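PDB 6LKK: ABC transporter, solute-binding protein from Staphylococcus aureus, which binds glucose 6-phosphate between the lobes of a solute-binding-protein fold and probably serves as the extracellular sugar-phosphate sensor for a two-component signalling system. Local coordinates for residues T100-N105 with R115-L120; M144-S149 with G210-V215. All coordinates share one frame; numbering follows the deposited sequence.

Contact 1: residues T100-N105 with R115-L120; sequences TVIVVN and RGYQDL
Ile102, on the long strand 92-105, faces Gly116 in the loop that follows it, and their CA atoms, 7.3 Å apart, are the nearest pair of CA atoms across the contact. The segment 115-120 runs past the strand without joining its sheet: Gly116 is fully extended, and Tyr117 to Leu120 then take helical backbone angles without regular helical bonding. Gly116, with phi at 177°, takes a backbone shape that glycine reaches far more easily than other residues. The turn is tied together by Asp119, whose OD2 receives the N-H of Arg115 at 2.7 Å, while the carboxylate of Glu209 takes the N-H groups of Tyr117 and Gln118.

Across the contact nearly everything passes through the end of one side chain. The branch CG1 of Ile102 lies anti to its carbonyl carbon (chi1 -64°), and the extended second torsion carries CD1 away from the strand and onto the loop. There CD1 rests 3.6 Å from Gly116 C, against the peptide that leads to Tyr117. The same methyl meets Leu120 CD1 at 3.8 Å and approaches Tyr117 CD1 obliquely at 4.3 Å. A long beta-branched residue suits both tasks, keeping the strand extended while its long branch reaches the turn. The tyrosine adds a polar reach to its apolar ring: one water lies 2.7 Å from Tyr117 OH and 2.6 Å from Thr100 OG1, and the hydroxyl is also hydrogen-bonded to His143 ND1.

Leu186 and Val205 on the neighbouring antiparallel strands complete the apolar surroundings of Ile102. A connecting loop that lays its turn over one face of the central sheet in this way is part of the hydrophobic core of a lobe in the periplasmic-binding-protein fold.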
loop_
_atom_site.group_PDB
_atom_site.type_symbol
_atom_site.label_atom_id
_atom_site.label_comp_id
_atom_site.label_asym_id
_atom_site.label_seq_id
_atom_site.Cartn_x
_atom_site.Cartn_y
_atom_site.Cartn_z
ATOM N N THR A 100 -2.094 -6.556 2.197
ATOM C CA THR A 100 -0.713 -6.996 2.254
ATOM C C THR A 100 -0.681 -8.514 2.129
ATOM O O THR A 100 -1.635 -9.204 2.497
ATOM C CB THR A 100 -0.046 -6.541 3.552
ATOM O OG1 THR A 100 -0.742 -7.091 4.676
ATOM C CG2 THR A 100 -0.056 -5.023 3.648
ATOM N N VAL A 101 0.408 -9.034 1.562
ATOM C CA VAL A 101 0.492 -10.451 1.238
ATOM C C VAL A 101 1.905 -10.958 1.476
ATOM O O VAL A 101 2.867 -10.192 1.551
ATOM C CB VAL A 101 0.086 -10.747 -0.225
ATOM C CG1 VAL A 101 -1.331 -10.263 -0.505
ATOM C CG2 VAL A 101 1.069 -10.117 -1.201
ATOM N N ILE A 102 2.008 -12.272 1.599
ATOM C CA ILE A 102 3.274 -12.980 1.473
ATOM C C ILE A 102 3.400 -13.442 0.032
ATOM O O ILE A 102 2.438 -13.955 -0.553
ATOM C CB ILE A 102 3.340 -14.173 2.444
ATOM C CG1 ILE A 102 3.297 -13.693 3.892
ATOM C CG2 ILE A 102 4.600 -15.006 2.191
ATOM C CD1 ILE A 102 3.059 -14.804 4.892
ATOM N N VAL A 103 4.576 -13.256 -0.555
ATOM C CA VAL A 103 4.868 -13.776 -1.884
ATOM C C VAL A 103 5.903 -14.881 -1.747
ATOM O O VAL A 103 6.871 -14.754 -0.989
ATOM C CB VAL A 103 5.347 -12.674 -2.848
ATOM C CG1 VAL A 103 4.180 -11.757 -3.201
ATOM C CG2 VAL A 103 6.506 -11.888 -2.252
ATOM N N VAL A 104 5.679 -15.973 -2.470
ATOM C CA VAL A 104 6.511 -17.166 -2.403
ATOM C C VAL A 104 6.989 -17.487 -3.809
ATOM O O VAL A 104 6.216 -17.402 -4.767
ATOM C CB VAL A 104 5.730 -18.357 -1.809
ATOM C CG1 VAL A 104 6.602 -19.607 -1.768
ATOM C CG2 VAL A 104 5.207 -18.011 -0.423
ATOM N N ASN A 105 8.263 -17.849 -3.935
ATOM C CA ASN A 105 8.781 -18.303 -5.220
ATOM C C ASN A 105 8.412 -19.771 -5.379
ATOM O O ASN A 105 8.882 -20.625 -4.619
ATOM C CB ASN A 105 10.287 -18.087 -5.319
ATOM C CG ASN A 105 10.843 -18.512 -6.669
ATOM O OD1 ASN A 105 10.692 -19.663 -7.077
ATOM N ND2 ASN A 105 11.459 -17.576 -7.382
ATOM N N ARG A 115 1.820 -21.050 4.615
ATOM C CA ARG A 115 0.442 -20.595 4.712
ATOM C C ARG A 115 0.302 -19.244 5.399
ATOM O O ARG A 115 -0.782 -18.653 5.344
ATOM C CB ARG A 115 -0.408 -21.619 5.480
ATOM C CG ARG A 115 -0.852 -22.826 4.668
ATOM C CD ARG A 115 0.291 -23.781 4.367
ATOM N NE ARG A 115 -0.184 -24.965 3.655
ATOM C CZ ARG A 115 -0.604 -26.087 4.235
ATOM N NH1 ARG A 115 -1.022 -27.097 3.486
ATOM N NH2 ARG A 115 -0.600 -26.212 5.555
ATOM N N GLY A 116 1.351 -18.746 6.037
ATOM C CA GLY A 116 1.239 -17.520 6.800
ATOM C C GLY A 116 2.535 -17.192 7.504
ATOM O O GLY A 116 3.600 -17.702 7.150
ATOM N N TYR A 117 2.427 -16.334 8.522
ATOM C CA TYR A 117 3.617 -15.804 9.182
ATOM C C TYR A 117 4.361 -16.880 9.965
ATOM O O TYR A 117 5.597 -16.908 9.964
ATOM C CB TYR A 117 3.238 -14.649 10.105
ATOM C CG TYR A 117 2.796 -13.405 9.377
ATOM C CD1 TYR A 117 3.685 -12.674 8.600
ATOM C CD2 TYR A 117 1.489 -12.951 9.478
ATOM C CE1 TYR A 117 3.276 -11.532 7.939
ATOM C CE2 TYR A 117 1.077 -11.816 8.823
ATOM C CZ TYR A 117 1.971 -11.111 8.055
ATOM O OH TYR A 117 1.548 -9.980 7.407
ATOM N N GLN A 118 3.635 -17.763 10.656
ATOM C CA GLN A 118 4.301 -18.795 11.447
ATOM C C GLN A 118 5.166 -19.689 10.568
ATOM O O GLN A 118 6.277 -20.069 10.957
ATOM C CB GLN A 118 3.271 -19.629 12.204
ATOM C CG GLN A 118 2.558 -18.869 13.305
ATOM C CD GLN A 118 1.808 -19.783 14.255
ATOM O OE1 GLN A 118 2.058 -20.988 14.303
ATOM N NE2 GLN A 118 0.880 -19.212 15.016
ATOM N N ASP A 119 4.676 -20.029 9.375
ATOM C CA ASP A 119 5.432 -20.894 8.476
ATOM C C ASP A 119 6.720 -20.237 7.998
ATOM O O ASP A 119 7.668 -20.940 7.632
ATOM C CB ASP A 119 4.574 -21.279 7.272
ATOM C CG ASP A 119 3.463 -22.241 7.632
ATOM O OD1 ASP A 119 3.441 -22.737 8.779
ATOM O OD2 ASP A 119 2.608 -22.498 6.760
ATOM N N LEU A 120 6.776 -18.904 7.977
ATOM C CA LEU A 120 8.000 -18.234 7.556
ATOM C C LEU A 120 9.146 -18.480 8.528
ATOM O O LEU A 120 10.309 -18.284 8.157
ATOM C CB LEU A 120 7.754 -16.733 7.404
ATOM C CG LEU A 120 6.809 -16.303 6.279
ATOM C CD1 LEU A 120 6.630 -14.796 6.301
ATOM C CD2 LEU A 120 7.320 -16.754 4.916
HETATM O O HOH W 1 -0.787 -9.185 6.265
#

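Contact 2: residues M144-S149 with G210-V215; sequences MRAIYS and GTMLNV. With G6P (6-O-phosphono-alpha-D-glucopyranose), chain B.
The carbonyl oxygen of Ala146 is gripped by several donors, one of them a water that spans to Gly210 on the other segment. Ser149 OG donates to Ala146 O at 2.8 Å, tilted 29° from the carbonyl plane, and Ser149 N adds a weak bond. The bridging water donates to Ala146 O at 3.0 Å and to Gly210 O at 2.9 Å, so two buried carbonyls are satisfied without direct contact between the backbones. Helix 138-151 packs here on the loop that leads into strand 213-221, in a periplasmic-binding-protein fold.

Alanine suits the interface because its short side chain lets the backbones come near, with the CA atoms of Ala146 and Met212 only 5.8 Å apart. Their CB atoms meet at 4.1 Å. With CG anti to the backbone N (chi1 -179°), Met212 then bends at both following torsions, which curls CE over the helix until it lies 4.0 Å from Ala146 N and near Arg145 CB. The flexible, unbranched thioether follows the curved helix surface. Glycine suits position 210, since the backbone angles there would press a CB against the carbonyl O of the preceding residue. Arg145 lends mainly its CB to the packing; its guanidinium group lies farther out, in a cation-pi contact with Phe289.

Beyond Met212 the strand delivers Asn214 to the glucose 6-phosphate, which also bonds to Thr138 and Thr139 where the helix begins. Gln142 NE2 donates to Asn214 OD1, which fixes the rotation of the amide and turns its nitrogen to the sugar. Asn214 ND2 donates almost straight, at 170°, to O2 of the ligand 3.0 Å away, and O1 of the same sugar approaches this nitrogen to 2.7 Å.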
loop_
_atom_site.group_PDB
_atom_site.type_symbol
_atom_site.label_atom_id
_atom_site.label_comp_id
_atom_site.label_asym_id
_atom_site.label_seq_id
_atom_site.Cartn_x
_atom_site.Cartn_y
_atom_site.Cartn_z
ATOM N N MET A 144 4.716 -5.448 9.944
ATOM C CA MET A 144 5.151 -5.546 11.333
ATOM C C MET A 144 3.968 -5.389 12.278
ATOM O O MET A 144 3.896 -6.066 13.311
ATOM C CB MET A 144 6.226 -4.501 11.637
ATOM C CG MET A 144 7.570 -4.713 10.934
ATOM S SD MET A 144 8.233 -6.394 10.994
ATOM C CE MET A 144 7.611 -7.066 9.453
ATOM N N ARG A 145 3.024 -4.504 11.942
ATOM C CA ARG A 145 1.791 -4.410 12.716
ATOM C C ARG A 145 1.000 -5.711 12.649
ATOM O O ARG A 145 0.427 -6.151 13.653
ATOM C CB ARG A 145 0.935 -3.243 12.221
ATOM C CG ARG A 145 1.477 -1.866 12.573
ATOM C CD ARG A 145 0.355 -0.910 12.957
ATOM N NE ARG A 145 -0.224 -1.251 14.255
ATOM C CZ ARG A 145 -1.208 -0.576 14.840
ATOM N NH1 ARG A 145 -1.739 0.487 14.252
ATOM N NH2 ARG A 145 -1.667 -0.968 16.021
ATOM N N ALA A 146 0.954 -6.346 11.474
ATOM C CA ALA A 146 0.233 -7.609 11.347
ATOM C C ALA A 146 0.842 -8.682 12.240
ATOM O O ALA A 146 0.120 -9.440 12.897
ATOM C CB ALA A 146 0.230 -8.071 9.890
ATOM N N ILE A 147 2.173 -8.758 12.280
ATOM C CA ILE A 147 2.839 -9.747 13.119
ATOM C C ILE A 147 2.614 -9.431 14.593
ATOM O O ILE A 147 2.349 -10.330 15.401
ATOM C CB ILE A 147 4.335 -9.807 12.760
ATOM C CG1 ILE A 147 4.501 -10.355 11.339
ATOM C CG2 ILE A 147 5.112 -10.664 13.761
ATOM C CD1 ILE A 147 5.909 -10.297 10.807
ATOM N N TYR A 148 2.709 -8.154 14.968
ATOM C CA TYR A 148 2.451 -7.780 16.353
ATOM C C TYR A 148 1.012 -8.082 16.746
ATOM O O TYR A 148 0.740 -8.460 17.891
ATOM C CB TYR A 148 2.751 -6.298 16.569
ATOM C CG TYR A 148 2.485 -5.851 17.988
ATOM C CD1 TYR A 148 3.385 -6.138 19.003
ATOM C CD2 TYR A 148 1.329 -5.158 18.313
ATOM C CE1 TYR A 148 3.145 -5.741 20.304
ATOM C CE2 TYR A 148 1.079 -4.755 19.615
ATOM C CZ TYR A 148 1.992 -5.051 20.604
ATOM O OH TYR A 148 1.757 -4.656 21.901
ATOM N N SER A 149 0.075 -7.925 15.811
ATOM C CA SER A 149 -1.334 -8.090 16.144
ATOM C C SER A 149 -1.695 -9.531 16.476
ATOM O O SER A 149 -2.714 -9.757 17.133
ATOM C CB SER A 149 -2.210 -7.602 14.988
ATOM O OG SER A 149 -2.274 -8.569 13.954
ATOM N N GLY A 210 -3.949 -13.707 9.931
ATOM C CA GLY A 210 -4.483 -12.365 9.878
ATOM C C GLY A 210 -3.756 -11.531 8.850
ATOM O O GLY A 210 -2.549 -11.295 8.961
ATOM N N THR A 211 -4.498 -11.081 7.846
ATOM C CA THR A 211 -3.965 -10.292 6.747
ATOM C C THR A 211 -4.301 -8.823 6.968
ATOM O O THR A 211 -5.467 -8.473 7.173
ATOM C CB THR A 211 -4.549 -10.784 5.420
ATOM O OG1 THR A 211 -4.176 -12.155 5.219
ATOM C CG2 THR A 211 -4.059 -9.946 4.252
ATOM N N MET A 212 -3.280 -7.970 6.933
ATOM C CA MET A 212 -3.497 -6.536 7.067
ATOM C C MET A 212 -4.108 -5.977 5.787
ATOM O O MET A 212 -3.618 -6.248 4.686
ATOM C CB MET A 212 -2.175 -5.833 7.373
ATOM C CG MET A 212 -2.279 -4.328 7.568
ATOM S SD MET A 212 -3.361 -3.864 8.930
ATOM C CE MET A 212 -2.503 -4.649 10.286
ATOM N N LEU A 213 -5.177 -5.191 5.928
ATOM C CA LEU A 213 -5.806 -4.515 4.796
ATOM C C LEU A 213 -5.455 -3.034 4.863
ATOM O O LEU A 213 -5.902 -2.321 5.767
ATOM C CB LEU A 213 -7.320 -4.711 4.798
ATOM C CG LEU A 213 -8.058 -4.112 3.595
ATOM C CD1 LEU A 213 -7.674 -4.825 2.308
ATOM C CD2 LEU A 213 -9.561 -4.161 3.801
ATOM N N ASN A 214 -4.660 -2.575 3.903
ATOM C CA ASN A 214 -4.333 -1.161 3.811
ATOM C C ASN A 214 -5.488 -0.407 3.169
ATOM O O ASN A 214 -5.991 -0.803 2.114
ATOM C CB ASN A 214 -3.067 -0.943 2.983
ATOM C CG ASN A 214 -1.856 -1.629 3.565
ATOM O OD1 ASN A 214 -1.866 -2.071 4.713
ATOM N ND2 ASN A 214 -0.792 -1.714 2.773
ATOM N N VAL A 215 -5.900 0.687 3.796
ATOM C CA VAL A 215 -6.811 1.639 3.179
ATOM C C VAL A 215 -5.936 2.756 2.625
ATOM O O VAL A 215 -5.498 3.646 3.362
ATOM C CB VAL A 215 -7.857 2.159 4.168
ATOM C CG1 VAL A 215 -8.862 3.054 3.452
ATOM C CG2 VAL A 215 -8.574 0.996 4.848
HETATM C C1 G6P B . 1.585 -0.142 0.526
HETATM C C2 G6P B . 0.316 0.608 0.051
HETATM C C3 G6P B . 0.405 1.170 -1.319
HETATM C C4 G6P B . 1.752 1.666 -1.602
HETATM C C5 G6P B . 2.718 0.487 -1.653
HETATM C C6 G6P B . 4.127 0.968 -1.792
HETATM O O1 G6P B . 1.242 -1.407 1.006
HETATM O O2 G6P B . -0.822 -0.268 0.110
HETATM O O3 G6P B . -0.562 2.303 -1.431
HETATM O O4 G6P B . 1.783 2.338 -2.886
HETATM O O5 G6P B . 2.662 -0.356 -0.443
HETATM O O6 G6P B . 4.426 1.814 -0.704
HETATM P P G6P B . 5.833 1.552 0.195
HETATM O O1P G6P B . 5.953 2.679 1.206
HETATM O O2P G6P B . 7.061 1.552 -0.737
HETATM O O3P G6P B . 5.733 0.251 0.904
HETATM O O HOH W 2 -1.660 -11.582 11.758
#

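The centres of the two contacts lie about 13 Å apart, and they follow one another along the chain, contact 1 closing before contact 2 opens. One mixed sheet joins them, since strands 92-105 and 213-221 are antiparallel neighbours in it. Where they meet, Thr100 N lies 2.9 Å from Met212 O, a probable hydrogen bond. Helix 138-151 forms a second junction, with Tyr117 OH packed against Ala146 CB. Contact 1 is buried packing within the lobe, with the side chain of Tyr117 about 11 Å from the bound glucose 6-phosphate, whereas contact 2 reaches the ligand itself through Asn214.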